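401aa long hypothetical glucose-1-phosphate thymidylyltransferase (Sulfolobus tokodaii, PDB 2GGO) probably acts as a bifunctional nucleotidyltransferase and acetyltransferase in the synthesis of UDP-N-acetylglucosamine and UDP-N-acetylgalactosamine. Local coordinates at residues A[323-328]-A[365-370]. Residues are numbered along the deposited sequence; the frame is centred on the assembly and turned at random.
Sequences FGAGTL and TGINVT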
ATOM      1  N   PHE A 323      -5.814 -22.039  -1.430  1.00 15.94           N
ATOM      2  CA  PHE A 323      -5.006 -22.887  -0.580  1.00 13.71           C
ATOM      3  C   PHE A 323      -5.423 -24.271  -0.687  1.00 13.50           C
ATOM      4  O   PHE A 323      -6.560 -24.586  -0.354  1.00 16.22           O
ATOM      5  CB  PHE A 323      -4.985 -22.459   0.941  1.00  6.54           C
ATOM      6  CG  PHE A 323      -3.897 -21.449   1.195  1.00  9.40           C
ATOM      7  CD1 PHE A 323      -3.282 -20.860   0.100  1.00 15.05           C
ATOM      8  CD2 PHE A 323      -3.460 -21.110   2.456  1.00 12.75           C
ATOM      9  CE1 PHE A 323      -2.215 -19.928   0.292  1.00 17.37           C
ATOM     10  CE2 PHE A 323      -2.451 -20.191   2.658  1.00 13.73           C
ATOM     11  CZ  PHE A 323      -1.858 -19.582   1.561  1.00 14.46           C
ATOM     12  N   GLY A 324      -4.511 -25.150  -1.055  1.00 11.15           N
ATOM     13  CA  GLY A 324      -4.859 -26.560  -0.716  1.00 11.51           C
ATOM     14  C   GLY A 324      -5.015 -26.885   0.758  1.00 12.84           C
ATOM     15  O   GLY A 324      -4.288 -26.326   1.646  1.00 10.76           O
ATOM     16  N   ALA A 325      -5.894 -27.845   1.034  1.00 11.28           N
ATOM     17  CA  ALA A 325      -6.101 -28.444   2.382  1.00 11.63           C
ATOM     18  C   ALA A 325      -4.818 -28.619   3.016  1.00 12.22           C
ATOM     19  O   ALA A 325      -3.804 -29.070   2.370  1.00  9.94           O
ATOM     20  CB  ALA A 325      -6.908 -29.762   2.378  1.00 12.35           C
ATOM     21  N   GLY A 326      -4.741 -28.063   4.182  1.00 10.52           N
ATOM     22  CA  GLY A 326      -3.548 -28.226   5.023  1.00 10.97           C
ATOM     23  C   GLY A 326      -2.405 -27.296   4.782  1.00 12.66           C
ATOM     24  O   GLY A 326      -1.417 -27.559   5.355  1.00  9.82           O
ATOM     25  N   THR A 327      -2.519 -26.208   3.958  1.00 11.08           N
ATOM     26  CA  THR A 327      -1.314 -25.327   3.835  1.00  5.90           C
ATOM     27  C   THR A 327      -1.263 -24.535   5.119  1.00 11.23           C
ATOM     28  O   THR A 327      -2.329 -24.010   5.461  1.00  2.00           O
ATOM     29  CB  THR A 327      -1.674 -24.447   2.733  1.00  7.58           C
ATOM     30  OG1 THR A 327      -2.070 -25.226   1.598  1.00  5.90           O
ATOM     31  CG2 THR A 327      -0.713 -23.254   2.475  1.00 10.14           C
ATOM     32  N   LEU A 328      -0.113 -24.144   5.664  1.00  4.16           N
ATOM     33  CA  LEU A 328       0.004 -23.570   6.986  1.00  6.72           C
ATOM     34  C   LEU A 328       1.110 -22.596   6.701  1.00  7.34           C
ATOM     35  O   LEU A 328       2.001 -22.879   5.967  1.00  7.65           O
ATOM     36  CB  LEU A 328       0.570 -24.480   8.074  1.00  2.00           C
ATOM     37  CG  LEU A 328      -0.154 -25.795   8.132  1.00  8.85           C
ATOM     38  CD1 LEU A 328       0.270 -26.683   9.068  1.00  5.15           C
ATOM     39  CD2 LEU A 328      -1.434 -25.156   8.844  1.00  2.00           C
ATOM     40  N   THR A 365      -1.700 -23.553  -3.807  1.00 13.79           N
ATOM     41  CA  THR A 365      -0.682 -24.384  -3.121  1.00 10.17           C
ATOM     42  C   THR A 365      -1.265 -25.783  -3.103  1.00 12.69           C
ATOM     43  O   THR A 365      -2.465 -25.931  -3.033  1.00 10.16           O
ATOM     44  CB  THR A 365      -0.464 -23.965  -1.722  1.00 11.50           C
ATOM     45  OG1 THR A 365      -1.761 -24.116  -1.078  1.00  8.84           O
ATOM     46  CG2 THR A 365      -0.224 -22.527  -1.665  1.00 12.45           C
ATOM     47  N   GLY A 366      -0.462 -26.838  -3.246  1.00  9.96           N
ATOM     48  CA  GLY A 366      -0.954 -28.160  -2.963  1.00  6.12           C
ATOM     49  C   GLY A 366      -1.393 -28.427  -1.547  1.00  8.96           C
ATOM     50  O   GLY A 366      -1.119 -27.556  -0.718  1.00  4.34           O
ATOM     51  N   ILE A 367      -2.167 -29.491  -1.269  1.00  8.42           N
ATOM     52  CA  ILE A 367      -2.340 -29.917   0.192  1.00  8.66           C
ATOM     53  C   ILE A 367      -1.091 -29.969   1.035  1.00 11.49           C
ATOM     54  O   ILE A 367      -0.013 -30.387   0.552  1.00 11.73           O
ATOM     55  CB  ILE A 367      -3.063 -31.241   0.397  1.00 12.44           C
ATOM     56  CG1 ILE A 367      -2.219 -32.310  -0.396  1.00  5.36           C
ATOM     57  CG2 ILE A 367      -4.319 -31.159  -0.291  1.00  2.00           C
ATOM     58  CD1 ILE A 367      -2.668 -33.897  -0.216  1.00  8.58           C
ATOM     59  N   ASN A 368      -1.239 -29.622   2.311  1.00  7.83           N
ATOM     60  CA  ASN A 368      -0.205 -29.872   3.323  1.00 11.25           C
ATOM     61  C   ASN A 368       1.067 -29.189   3.016  1.00 12.25           C
ATOM     62  O   ASN A 368       2.135 -29.693   3.328  1.00 12.11           O
ATOM     63  CB  ASN A 368       0.099 -31.368   3.335  1.00  9.46           C
ATOM     64  CG  ASN A 368       0.314 -31.868   4.671  1.00 15.14           C
ATOM     65  OD1 ASN A 368       0.146 -31.148   5.669  1.00 14.39           O
ATOM     66  ND2 ASN A 368       0.601 -33.179   4.773  1.00  5.53           N
ATOM     67  N   VAL A 369       0.944 -28.099   2.298  1.00  9.19           N
ATOM     68  CA  VAL A 369       2.033 -27.166   2.070  1.00  9.97           C
ATOM     69  C   VAL A 369       2.345 -26.343   3.386  1.00  8.96           C
ATOM     70  O   VAL A 369       1.430 -25.870   4.181  1.00 13.49           O
ATOM     71  CB  VAL A 369       1.804 -26.417   0.722  1.00  8.03           C
ATOM     72  CG1 VAL A 369       2.313 -25.029   0.789  1.00  8.11           C
ATOM     73  CG2 VAL A 369       2.755 -27.105  -0.562  1.00  2.02           C
ATOM     74  N   THR A 370       3.648 -26.225   3.637  1.00 10.48           N
ATOM     75  CA  THR A 370       4.345 -25.560   4.724  1.00 14.49           C
ATOM     76  C   THR A 370       5.140 -24.360   4.131  1.00 14.60           C
ATOM     77  O   THR A 370       6.069 -24.532   3.347  1.00 19.75           O
ATOM     78  CB  THR A 370       5.392 -26.574   5.311  1.00  9.23           C
ATOM     79  OG1 THR A 370       4.765 -27.781   5.738  1.00 13.82           O
ATOM     80  CG2 THR A 370       6.147 -26.034   6.476  1.00 13.77           C
TER
HETATM   81  O   HOH W   1      -1.626 -29.259   7.720  1.00 14.15           O
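T365 and T327 meet tip to tip between two successive coils of a parallel beta-helix, the hexapeptide-repeat fold of the C-terminal section. Each segment rounds a corner through a type II turn, 324-327 in one coil and 366-369 in the next, and the two turns stack with G326 and N368 CA atoms 4.1 Å apart. T365 OG1 lies between its own backbone N and carbonyl carbon (chi1 60°), which aims the hydroxyl at 323-328. There it donates to T327 OG1 at 2.9 Å and accepts from G324 N, with an N-H...O angle of 140°. The same N-H is shared with T365 O at 3.0 Å; this donor stands 39° out of the carbonyl plane, so the bond is not aimed at a lone pair. T327 OG1, anti to its carbonyl carbon, also lies at a doubtfully short distance from G324 O; the turn itself is closed by T327 N, which bonds to G324 O at 2.9 Å. The methyls of these buried residues gather at F323: T327 CG2 sits 3.4 Å above one face of its ring, offset toward the rim, and touches V369 CG1 of the neighbouring coil, while T365 CG2 approaches the CE1 side of that ring. F323 also rests on I306 of strand 305-308, consistent with the core of the beta-helix. Replacing T365 with a valine would probably leave T327 OG1 without its donor from the 365-370 coil and G324 N with the bent carbonyl bond alone across the contact. On the more solvent-exposed side of the turns A325 CB touches I367 CG2, and N368 N bonds to A325 O, whose modelled position is less certain. Beside them a water donates to G326 O at 2.9 Å and, weakly, to N368 OD1 at 3.3 Å.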